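Local structure of aldehyde dehydrogenase (Listeria monocytogenes, 3K9D) at residues A[393-397]-A[420-424]; A[69-73]-A[244-250]; A[31-36]-A[88-92]. The protein probably oxidises aldehydes with NAD or NADP as electron acceptor, as a member of the aldehyde dehydrogenase family. All coordinates share one frame; numbering follows the deposited sequence.

Contact 1. Residues A[393-397]-A[420-424]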
ATOM      1  N   PRO A 393      11.032 -17.152  -2.434  1.00 22.28           N
ATOM      2  CA  PRO A 393      10.361 -16.011  -1.789  1.00 15.68           C
ATOM      3  C   PRO A 393      10.963 -14.653  -2.181  1.00 12.38           C
ATOM      4  O   PRO A 393      11.628 -13.996  -1.373  1.00 22.90           O
ATOM      5  CB  PRO A 393      10.530 -16.299  -0.294  1.00 21.32           C
ATOM      6  CG  PRO A 393      11.831 -17.110  -0.207  1.00 15.31           C
ATOM      7  CD  PRO A 393      11.966 -17.851  -1.525  1.00 18.92           C
ATOM      8  N   VAL A 394      10.738 -14.253  -3.425  1.00 21.02           N
ATOM      9  CA  VAL A 394      11.229 -12.973  -3.959  1.00 14.33           C
ATOM     10  C   VAL A 394      10.108 -12.277  -4.706  1.00 18.28           C
ATOM     11  O   VAL A 394       9.093 -12.891  -5.000  1.00 18.16           O
ATOM     12  CB  VAL A 394      12.462 -13.127  -4.920  1.00 18.25           C
ATOM     13  CG1 VAL A 394      13.677 -13.686  -4.177  1.00 11.10           C
ATOM     14  CG2 VAL A 394      12.121 -13.966  -6.148  1.00 16.28           C
ATOM     15  N   SER A 395      10.299 -11.002  -5.016  1.00 14.52           N
ATOM     16  CA  SER A 395       9.331 -10.254  -5.814  1.00 19.18           C
ATOM     17  C   SER A 395       9.742 -10.137  -7.270  1.00 24.25           C
ATOM     18  O   SER A 395       8.906  -9.892  -8.148  1.00 19.35           O
ATOM     19  CB  SER A 395       9.116  -8.873  -5.223  1.00 18.10           C
ATOM     20  OG  SER A 395       8.655  -8.990  -3.883  1.00 17.45           O
ATOM     21  N   ARG A 396      11.035 -10.303  -7.525  1.00 24.22           N
ATOM     22  CA  ARG A 396      11.538 -10.290  -8.893  1.00 28.16           C
ATOM     23  C   ARG A 396      12.490 -11.462  -9.075  1.00 22.16           C
ATOM     24  O   ARG A 396      13.491 -11.575  -8.382  1.00 16.77           O
ATOM     25  CB  ARG A 396      12.175  -8.925  -9.268  1.00 21.92           C
ATOM     26  CG  ARG A 396      13.267  -8.440  -8.321  1.00 29.97           C
ATOM     27  CD  ARG A 396      13.570  -6.944  -8.395  1.00 25.85           C
ATOM     28  NE  ARG A 396      12.402  -6.089  -8.212  1.00 22.47           N
ATOM     29  CZ  ARG A 396      11.728  -5.889  -7.074  1.00 30.05           C
ATOM     30  NH1 ARG A 396      12.067  -6.486  -5.947  1.00 19.32           N
ATOM     31  NH2 ARG A 396      10.683  -5.066  -7.076  1.00 18.15           N
ATOM     32  N   LEU A 397      12.152 -12.359  -9.990  1.00 20.57           N
ATOM     33  CA  LEU A 397      13.031 -13.480 -10.288  1.00 22.18           C
ATOM     34  C   LEU A 397      13.583 -13.363 -11.701  1.00 18.92           C
ATOM     35  O   LEU A 397      12.861 -13.405 -12.687  1.00 16.76           O
ATOM     36  CB  LEU A 397      12.327 -14.816 -10.078  1.00 21.61           C
ATOM     37  CG  LEU A 397      13.201 -15.987  -9.622  1.00 25.02           C
ATOM     38  CD1 LEU A 397      12.310 -17.016  -8.981  1.00 27.47           C
ATOM     39  CD2 LEU A 397      13.971 -16.608 -10.756  1.00 20.79           C
ATOM     40  N   LEU A 420      12.644  -0.702  -5.657  1.00 16.43           N
ATOM     41  CA  LEU A 420      12.262  -2.068  -5.889  1.00 19.90           C
ATOM     42  C   LEU A 420      11.602  -2.573  -4.611  1.00 19.35           C
ATOM     43  O   LEU A 420      12.282  -2.830  -3.617  1.00 17.83           O
ATOM     44  CB  LEU A 420      13.516  -2.893  -6.265  1.00 19.00           C
ATOM     45  CG  LEU A 420      14.417  -2.330  -7.389  1.00 25.40           C
ATOM     46  CD1 LEU A 420      15.557  -3.286  -7.754  1.00 18.49           C
ATOM     47  CD2 LEU A 420      13.634  -2.019  -8.637  1.00 19.54           C
ATOM     48  N   GLY A 421      10.274  -2.668  -4.617  1.00 20.59           N
ATOM     49  CA  GLY A 421       9.552  -3.081  -3.413  1.00 19.45           C
ATOM     50  C   GLY A 421       9.821  -4.537  -3.088  1.00 20.11           C
ATOM     51  O   GLY A 421       9.983  -5.346  -4.003  1.00 16.07           O
ATOM     52  N   CYS A 422       9.900  -4.861  -1.794  1.00 14.24           N
ATOM     53  CA  CYS A 422      10.111  -6.241  -1.358  1.00 20.93           C
ATOM     54  C   CYS A 422       8.811  -6.959  -0.983  1.00 23.82           C
ATOM     55  O   CYS A 422       8.818  -8.167  -0.695  1.00 19.97           O
ATOM     56  CB  CYS A 422      11.132  -6.328  -0.217  1.00 20.59           C
ATOM     57  SG  CYS A 422      10.809  -5.301   1.234  1.00 32.39           S
ATOM     58  N   GLY A 423       7.694  -6.224  -0.991  1.00 14.77           N
ATOM     59  CA  GLY A 423       6.422  -6.825  -0.633  1.00 14.48           C
ATOM     60  C   GLY A 423       6.317  -7.187   0.826  1.00 20.21           C
ATOM     61  O   GLY A 423       7.189  -6.843   1.636  1.00 12.61           O
ATOM     62  N   ALA A 424       5.243  -7.901   1.156  1.00 20.44           N
ATOM     63  CA  ALA A 424       4.934  -8.246   2.536  1.00 12.30           C
ATOM     64  C   ALA A 424       5.996  -9.098   3.226  1.00 17.62           C
ATOM     65  O   ALA A 424       6.272  -8.882   4.408  1.00 19.79           O
ATOM     66  CB  ALA A 424       3.602  -8.924   2.608  1.00 13.90           C
TER

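Contact 2. Residues A[69-73]-A[244-250]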
ATOM      1  N   ASP A  69      29.769   3.961 -15.047  1.00 19.65           N
ATOM      2  CA  ASP A  69      28.567   3.232 -14.639  1.00 19.29           C
ATOM      3  C   ASP A  69      27.442   4.113 -14.085  1.00 19.01           C
ATOM      4  O   ASP A  69      26.268   3.860 -14.365  1.00 20.03           O
ATOM      5  CB  ASP A  69      28.930   2.112 -13.656  1.00 13.59           C
ATOM      6  CG  ASP A  69      29.729   0.963 -14.325  1.00 15.75           C
ATOM      7  OD1 ASP A  69      29.824   0.907 -15.572  1.00 22.30           O
ATOM      8  OD2 ASP A  69      30.243   0.108 -13.598  1.00 15.89           O
ATOM      9  N   LYS A  70      27.804   5.136 -13.311  1.00 13.78           N
ATOM     10  CA  LYS A  70      26.842   6.128 -12.803  1.00 23.14           C
ATOM     11  C   LYS A  70      26.222   6.997 -13.910  1.00 21.01           C
ATOM     12  O   LYS A  70      25.104   7.493 -13.749  1.00 18.46           O
ATOM     13  CB  LYS A  70      27.500   7.027 -11.751  1.00 20.85           C
ATOM     14  CG  LYS A  70      27.384   6.541 -10.322  1.00 14.12           C
ATOM     15  CD  LYS A  70      28.583   6.985  -9.494  1.00 16.54           C
ATOM     16  CE  LYS A  70      28.227   7.129  -8.015  1.00 12.94           C
ATOM     17  NZ  LYS A  70      27.496   5.913  -7.481  1.00 22.42           N
ATOM     18  N   VAL A  71      26.947   7.187 -15.020  1.00 18.49           N
ATOM     19  CA  VAL A  71      26.398   7.884 -16.203  1.00 21.68           C
ATOM     20  C   VAL A  71      25.264   7.051 -16.807  1.00 11.11           C
ATOM     21  O   VAL A  71      24.193   7.578 -17.095  1.00 18.10           O
ATOM     22  CB  VAL A  71      27.476   8.234 -17.279  1.00 23.81           C
ATOM     23  CG1 VAL A  71      26.843   8.803 -18.558  1.00 28.12           C
ATOM     24  CG2 VAL A  71      28.493   9.213 -16.751  1.00 21.96           C
ATOM     25  N   ILE A  72      25.498   5.753 -16.973  1.00 18.31           N
ATOM     26  CA  ILE A  72      24.472   4.794 -17.421  1.00 17.93           C
ATOM     27  C   ILE A  72      23.222   4.794 -16.502  1.00 14.85           C
ATOM     28  O   ILE A  72      22.084   4.745 -16.986  1.00 15.38           O
ATOM     29  CB  ILE A  72      25.083   3.361 -17.560  1.00 21.10           C
ATOM     30  CG1 ILE A  72      26.139   3.330 -18.679  1.00 17.40           C
ATOM     31  CG2 ILE A  72      24.017   2.302 -17.850  1.00 17.97           C
ATOM     32  CD1 ILE A  72      27.143   2.202 -18.526  1.00 20.40           C
ATOM     33  N   LYS A  73      23.445   4.902 -15.194  1.00 15.67           N
ATOM     34  CA  LYS A  73      22.342   4.926 -14.211  1.00 17.75           C
ATOM     35  C   LYS A  73      21.541   6.201 -14.351  1.00 20.59           C
ATOM     36  O   LYS A  73      20.321   6.206 -14.177  1.00 21.83           O
ATOM     37  CB  LYS A  73      22.885   4.823 -12.796  1.00 20.60           C
ATOM     38  CG  LYS A  73      23.458   3.467 -12.456  1.00 21.76           C
ATOM     39  CD  LYS A  73      24.385   3.557 -11.264  1.00 32.00           C
ATOM     40  CE  LYS A  73      23.615   3.740  -9.988  1.00 27.39           C
ATOM     41  NZ  LYS A  73      24.492   3.692  -8.793  1.00 25.69           N
ATOM     42  N   THR A 244      29.989  -6.288 -10.953  1.00 17.02           N
ATOM     43  CA  THR A 244      31.010  -5.238 -11.040  1.00 19.61           C
ATOM     44  C   THR A 244      30.458  -3.856 -11.409  1.00 20.79           C
ATOM     45  O   THR A 244      31.180  -2.867 -11.317  1.00 21.28           O
ATOM     46  CB  THR A 244      32.113  -5.581 -12.074  1.00 21.70           C
ATOM     47  OG1 THR A 244      31.531  -5.621 -13.378  1.00 16.88           O
ATOM     48  CG2 THR A 244      32.745  -6.931 -11.778  1.00 13.58           C
ATOM     49  N   PHE A 245      29.198  -3.792 -11.842  1.00 20.05           N
ATOM     50  CA  PHE A 245      28.558  -2.533 -12.223  1.00 21.94           C
ATOM     51  C   PHE A 245      28.485  -1.540 -11.060  1.00 20.94           C
ATOM     52  O   PHE A 245      27.800  -1.793 -10.072  1.00 19.00           O
ATOM     53  CB  PHE A 245      27.152  -2.771 -12.791  1.00 18.96           C
ATOM     54  CG  PHE A 245      26.571  -1.566 -13.481  1.00 20.25           C
ATOM     55  CD1 PHE A 245      26.970  -1.229 -14.773  1.00 20.04           C
ATOM     56  CD2 PHE A 245      25.639  -0.768 -12.846  1.00 22.56           C
ATOM     57  CE1 PHE A 245      26.449  -0.123 -15.412  1.00 24.50           C
ATOM     58  CE2 PHE A 245      25.115   0.352 -13.487  1.00 22.72           C
ATOM     59  CZ  PHE A 245      25.521   0.664 -14.768  1.00 18.44           C
ATOM     60  N   ASP A 246      29.209  -0.425 -11.202  1.00 16.41           N
ATOM     61  CA  ASP A 246      29.353   0.607 -10.168  1.00 20.79           C
ATOM     62  C   ASP A 246      29.970   0.049  -8.875  1.00 21.02           C
ATOM     63  O   ASP A 246      29.646   0.500  -7.776  1.00 14.72           O
ATOM     64  CB  ASP A 246      28.002   1.310  -9.913  1.00 22.86           C
ATOM     65  CG  ASP A 246      28.158   2.713  -9.346  1.00 26.06           C
ATOM     66  OD1 ASP A 246      28.971   3.482  -9.892  1.00 25.61           O
ATOM     67  OD2 ASP A 246      27.452   3.051  -8.369  1.00 21.49           O
ATOM     68  N   ASN A 247      30.862  -0.939  -9.027  1.00 20.91           N
ATOM     69  CA  ASN A 247      31.389  -1.761  -7.915  1.00 15.52           C
ATOM     70  C   ASN A 247      30.303  -2.346  -6.976  1.00 20.62           C
ATOM     71  O   ASN A 247      30.480  -2.362  -5.764  1.00 20.72           O
ATOM     72  CB  ASN A 247      32.449  -0.990  -7.097  1.00 16.88           C
ATOM     73  CG  ASN A 247      33.587  -0.435  -7.955  1.00 15.96           C
ATOM     74  OD1 ASN A 247      34.046  -1.084  -8.881  1.00 19.75           O
ATOM     75  ND2 ASN A 247      34.047   0.757  -7.629  1.00 11.86           N
ATOM     76  N   GLY A 248      29.177  -2.781  -7.544  1.00 12.84           N
ATOM     77  CA  GLY A 248      28.134  -3.518  -6.799  1.00 17.60           C
ATOM     78  C   GLY A 248      27.142  -2.736  -5.938  1.00 19.47           C
ATOM     79  O   GLY A 248      26.558  -3.291  -4.999  1.00 17.33           O
ATOM     80  N   THR A 249      26.931  -1.455  -6.246  1.00 22.67           N
ATOM     81  CA  THR A 249      26.029  -0.596  -5.447  1.00 19.83           C
ATOM     82  C   THR A 249      24.528  -0.830  -5.614  1.00 22.25           C
ATOM     83  O   THR A 249      23.733  -0.390  -4.784  1.00 16.54           O
ATOM     84  CB  THR A 249      26.247   0.896  -5.762  1.00 20.80           C
ATOM     85  OG1 THR A 249      26.159   1.076  -7.176  1.00 20.69           O
ATOM     86  CG2 THR A 249      27.595   1.372  -5.253  1.00 22.71           C
ATOM     87  N   ILE A 250      24.134  -1.473  -6.703  1.00 22.27           N
ATOM     88  CA  ILE A 250      22.728  -1.745  -6.966  1.00 21.24           C
ATOM     89  C   ILE A 250      22.305  -2.996  -6.188  1.00 23.72           C
ATOM     90  O   ILE A 250      23.010  -4.004  -6.206  1.00 22.36           O
ATOM     91  CB  ILE A 250      22.474  -1.848  -8.504  1.00 21.64           C
ATOM     92  CG1 ILE A 250      22.731  -0.478  -9.167  1.00 22.49           C
ATOM     93  CG2 ILE A 250      21.042  -2.322  -8.822  1.00 15.69           C
ATOM     94  CD1 ILE A 250      22.662  -0.488 -10.677  1.00 30.23           C
TER
HETATM   95  O   HOH W   1      32.055  -2.357 -13.920  1.00 34.56           O

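Contact 3. Residues A[31-36]-A[88-92]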
ATOM      1  N   MET A  31      -3.766  20.869 -13.600  1.00 22.15           N
ATOM      2  CA  MET A  31      -3.194  20.719 -14.946  1.00 22.52           C
ATOM      3  C   MET A  31      -3.698  19.471 -15.667  1.00 23.24           C
ATOM      4  O   MET A  31      -3.961  18.443 -15.034  1.00 26.10           O
ATOM      5  CB  MET A  31      -1.664  20.667 -14.888  1.00 22.80           C
ATOM      6  CG  MET A  31      -0.992  21.816 -14.174  1.00 14.96           C
ATOM      7  SD  MET A  31       0.820  21.750 -14.360  1.00 14.32           S
ATOM      8  CE  MET A  31       1.197  23.372 -13.748  1.00 14.03           C
ATOM      9  N   SER A  32      -3.788  19.552 -16.993  1.00 13.09           N
ATOM     10  CA  SER A  32      -4.192  18.412 -17.811  1.00 17.66           C
ATOM     11  C   SER A  32      -3.054  17.400 -17.958  1.00 22.17           C
ATOM     12  O   SER A  32      -1.934  17.651 -17.497  1.00 18.91           O
ATOM     13  CB  SER A  32      -4.676  18.877 -19.185  1.00 18.47           C
ATOM     14  OG  SER A  32      -3.585  19.029 -20.076  1.00 18.23           O
ATOM     15  N   GLN A  33      -3.340  16.257 -18.591  1.00 23.27           N
ATOM     16  CA  GLN A  33      -2.314  15.227 -18.847  1.00 24.42           C
ATOM     17  C   GLN A  33      -1.209  15.780 -19.745  1.00 25.76           C
ATOM     18  O   GLN A  33      -0.031  15.509 -19.526  1.00 24.96           O
ATOM     19  CB  GLN A  33      -2.919  13.968 -19.480  1.00 17.90           C
ATOM     20  CG  GLN A  33      -1.912  12.811 -19.680  1.00 19.23           C
ATOM     21  CD  GLN A  33      -1.581  12.083 -18.390  1.00 17.13           C
ATOM     22  OE1 GLN A  33      -2.442  11.423 -17.801  1.00 19.20           O
ATOM     23  NE2 GLN A  33      -0.329  12.195 -17.940  1.00 17.25           N
ATOM     24  N   GLN A  34      -1.619  16.550 -20.749  1.00 26.49           N
ATOM     25  CA  GLN A  34      -0.715  17.234 -21.675  1.00 27.12           C
ATOM     26  C   GLN A  34       0.266  18.169 -20.957  1.00 20.89           C
ATOM     27  O   GLN A  34       1.477  18.033 -21.131  1.00 18.06           O
ATOM     28  CB  GLN A  34      -1.516  17.983 -22.741  1.00 29.18           C
ATOM     29  CG  GLN A  34      -2.188  17.075 -23.799  1.00 41.27           C
ATOM     30  CD  GLN A  34      -3.546  16.475 -23.371  1.00 50.61           C
ATOM     31  OE1 GLN A  34      -3.968  16.576 -22.209  1.00 36.92           O
ATOM     32  NE2 GLN A  34      -4.233  15.847 -24.329  1.00 27.65           N
ATOM     33  N   GLN A  35      -0.258  19.077 -20.132  1.00 17.98           N
ATOM     34  CA  GLN A  35       0.567  19.972 -19.305  1.00 17.36           C
ATOM     35  C   GLN A  35       1.541  19.249 -18.354  1.00 19.01           C
ATOM     36  O   GLN A  35       2.722  19.612 -18.281  1.00 14.71           O
ATOM     37  CB  GLN A  35      -0.307  20.955 -18.540  1.00 17.76           C
ATOM     38  CG  GLN A  35      -0.811  22.140 -19.378  1.00 15.72           C
ATOM     39  CD  GLN A  35      -1.979  22.867 -18.729  1.00 19.60           C
ATOM     40  OE1 GLN A  35      -2.144  24.073 -18.885  1.00 26.36           O
ATOM     41  NE2 GLN A  35      -2.794  22.135 -18.006  1.00 18.05           N
ATOM     42  N   ILE A  36       1.056  18.226 -17.647  1.00 17.00           N
ATOM     43  CA  ILE A  36       1.928  17.351 -16.824  1.00 18.36           C
ATOM     44  C   ILE A  36       3.078  16.700 -17.619  1.00 23.18           C
ATOM     45  O   ILE A  36       4.247  16.754 -17.191  1.00 15.95           O
ATOM     46  CB  ILE A  36       1.088  16.248 -16.063  1.00 15.67           C
ATOM     47  CG1 ILE A  36       0.208  16.875 -14.962  1.00 14.60           C
ATOM     48  CG2 ILE A  36       1.966  15.041 -15.588  1.00 19.60           C
ATOM     49  CD1 ILE A  36       0.908  17.314 -13.677  1.00 12.37           C
ATOM     50  N   MET A  88       1.569   6.830 -20.731  1.00 25.80           N
ATOM     51  CA  MET A  88       0.683   6.318 -19.677  1.00 22.40           C
ATOM     52  C   MET A  88      -0.366   7.359 -19.262  1.00 20.35           C
ATOM     53  O   MET A  88      -0.069   8.555 -19.194  1.00 18.13           O
ATOM     54  CB  MET A  88       1.498   5.886 -18.457  1.00 18.73           C
ATOM     55  CG  MET A  88       2.291   4.566 -18.614  1.00 18.64           C
ATOM     56  SD  MET A  88       3.345   4.207 -17.177  1.00 21.93           S
ATOM     57  CE  MET A  88       2.121   4.110 -15.855  1.00 16.85           C
ATOM     58  N   LYS A  89      -1.587   6.897 -18.988  1.00 21.53           N
ATOM     59  CA  LYS A  89      -2.677   7.779 -18.540  1.00 23.44           C
ATOM     60  C   LYS A  89      -2.651   7.829 -17.016  1.00 22.99           C
ATOM     61  O   LYS A  89      -2.805   6.797 -16.355  1.00 16.85           O
ATOM     62  CB  LYS A  89      -4.050   7.288 -19.015  1.00 30.22           C
ATOM     63  CG  LYS A  89      -4.058   6.276 -20.151  1.00 44.98           C
ATOM     64  CD  LYS A  89      -4.367   6.887 -21.500  1.00 43.66           C
ATOM     65  CE  LYS A  89      -4.283   5.813 -22.580  1.00 55.67           C
ATOM     66  NZ  LYS A  89      -4.770   6.284 -23.900  1.00 30.06           N
ATOM     67  N   THR A  90      -2.421   9.019 -16.461  1.00 18.18           N
ATOM     68  CA  THR A  90      -2.166   9.171 -15.020  1.00 20.91           C
ATOM     69  C   THR A  90      -2.918  10.337 -14.367  1.00 17.01           C
ATOM     70  O   THR A  90      -2.856  10.519 -13.143  1.00 17.01           O
ATOM     71  CB  THR A  90      -0.643   9.347 -14.724  1.00 20.37           C
ATOM     72  OG1 THR A  90      -0.156  10.548 -15.341  1.00 17.02           O
ATOM     73  CG2 THR A  90       0.163   8.154 -15.215  1.00 11.41           C
ATOM     74  N   ILE A  91      -3.616  11.118 -15.189  1.00 17.04           N
ATOM     75  CA  ILE A  91      -4.245  12.365 -14.766  1.00 18.59           C
ATOM     76  C   ILE A  91      -5.731  12.366 -15.145  1.00 19.74           C
ATOM     77  O   ILE A  91      -6.090  12.099 -16.291  1.00 20.43           O
ATOM     78  CB  ILE A  91      -3.531  13.612 -15.398  1.00 20.80           C
ATOM     79  CG1 ILE A  91      -2.050  13.697 -14.988  1.00 20.70           C
ATOM     80  CG2 ILE A  91      -4.277  14.920 -15.093  1.00 16.88           C
ATOM     81  CD1 ILE A  91      -1.794  14.006 -13.506  1.00 16.31           C
ATOM     82  N   GLY A  92      -6.596  12.658 -14.178  1.00 17.33           N
ATOM     83  CA  GLY A  92      -8.012  12.891 -14.488  1.00 16.99           C
ATOM     84  C   GLY A  92      -8.769  11.617 -14.812  1.00 13.70           C
ATOM     85  O   GLY A  92      -8.396  10.547 -14.348  1.00 12.25           O
TER
HETATM   86  O   HOH W   2      -5.255  10.733 -18.804  1.00 20.42           O

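Contact 1. Residues A[393-397]-A[420-424]
The guanidinium of Arg396 lies over the CB of Leu420, with the methylene 3.6 Å above the middle of the flat group. This happens on strand 396-399, an edge strand, within this chain, of the seven-stranded parallel sheet in the aldehyde dehydrogenase fold, where the loop ahead of strand 440-447 runs past. The chain turns a corner at Ser395, and from there the arginine reaches across to that loop. Its CG sits between the backbone N and the carbonyl carbon (chi1 54°), and a second bend at chi3 (54°) lays the guanidinium against the loop backbone, its long chain crossing the leucine side chain at about a right angle.

Gly421 O is then gripped end-on. Both terminal nitrogens give a hydrogen to this one oxygen, NH1 at 3.1 Å from Gly421 O and NH2 at 3.2 Å from the same atom. The carbonyl oxygen lies in the guanidinium plane, so the fork is flat on the arginine side. NH2 also bonds Asn433 OD1, a second hold on the group. The buried guanidinium thus has polar partners at its edge and a hydrocarbon on one face.

One residue earlier, Ser395 points its CB toward the same loop. OG comes to 3.3 Å from Cys422 O, but its hydrogen bond is with Gly372 O, just ahead of strand 374-378. Beyond the two segments the sheet runs on into the second subunit, and Arg443 of that subunit bonds Val394 O.

The two arginine bonds meet the Gly421 carbonyl differently: NH2 arrives in the carbonyl plane on a lone pair, whereas NH1 stands 36° above that plane.

Contact 2. Residues A[69-73]-A[244-250]
Asp246 OD2 takes salt bridges from two lysines of helix 67-85: Lys70 NZ at 3.0 Å from Asp246 OD2 and Lys73 NZ at 3.1 Å from the same oxygen. Lys70 uses the syn lone pair, while Lys73 comes in from above the carboxylate plane. Thr249 OG1 donates to the anti lone pair at 2.6 Å from Asp246 OD2, so three donors converge on one buried oxygen, which probably favours the charged carboxylate. The other oxygen, OD1, accepts from Ile66 N, and Lys73 NZ has a further partner in Asn120 OD1.

Asp69 returns the grip. Its OD2 receives Asp246 N at 2.7 Å, a nearly straight bond (170°) on the anti side of the carboxylate, and water 1 joins the same OD2 to Thr244 O.

With that bond made, the Asp69 carboxylate lies nearly parallel to the Phe245 ring, the planes 20° apart, with Asp69 CB 3.9 Å from the ring centroid in a CH-pi contact. Phe245 CG is anti to its backbone N (chi1 -167°), which carries the ring to helix 67-85, where Ile72 CG2 and Lys73 CG meet its edge. Leu452 of the second subunit also packs on the ring.

Altogether this is a salt-bridge network of Lys70, Lys73 and Asp246 beside a carboxylate-on-ring stack, joining helix 67-85 to the loop between helix 232-243 and strand 256-260 in the aldehyde dehydrogenase fold.

Contact 3. Residues A[31-36]-A[88-92]
Met31 O meets Ile91 CG2 at 3.5 Å, just before helix 33-49 begins, and the loop it touches leads from helix 67-85 into strand 92-97 of the aldehyde dehydrogenase fold. Ser32 is the N-cap of helix 33-49: its OG accepts a weak bond from Gln35 N.

Gln33, in the first turn, makes the polar part of the contact. CG lies opposite the backbone N across the CA-CB bond (chi1 -176°) and the chain then bends at chi2 (76°), which brings the amide across the loop backbone. OE1 takes Thr90 N at 2.8 Å in a nearly straight bond (170°), the donor tilted from the amide carbonyl plane, and Ile91 N adds a weak bond to the same OE1. Water 2 donates to OE1 as well and also to Ile91 O, giving a further link between side chain and loop. The amide's other end is fixed too, for NE2 donates both to Thr90 OG1, in a bond 3.1 Å long that runs in the amide plane, and to Asp37 OD1 in its own helix. Thr90 OG1 is in turn bonded to Lys134 O, which ties the pair to helix 121-134.

One turn on, Ile36, buried, points its CB toward the loop. Ile91 CB lies close to the glutamine oxygen, while farther along the same side chain Ile91 CD1 packs on Ile36 CG1 at 3.8 Å.

In the fold
Contacts 1 and 2 are buried, their centres about 21 Å apart, and both touch the second subunit; contact 3 is only partly buried, its centre about 26 Å from the centre of the chain. Contacts 2 and 3 are linked through helix 67-85: residues 69-73 are near its start, and the loop that follows it holds residues 88-92. The chemistry changes with place. Contact 2 pairs opposite charges between side chains, contact 1 spends an arginine on a backbone carbonyl, and contact 3 relies on a neutral amide and a water. Strand 396-399 of contact 1 and the strand after the loop of contact 2 belong to the parallel sheet, whereas the loop of contact 3 leads into the mixed sheet.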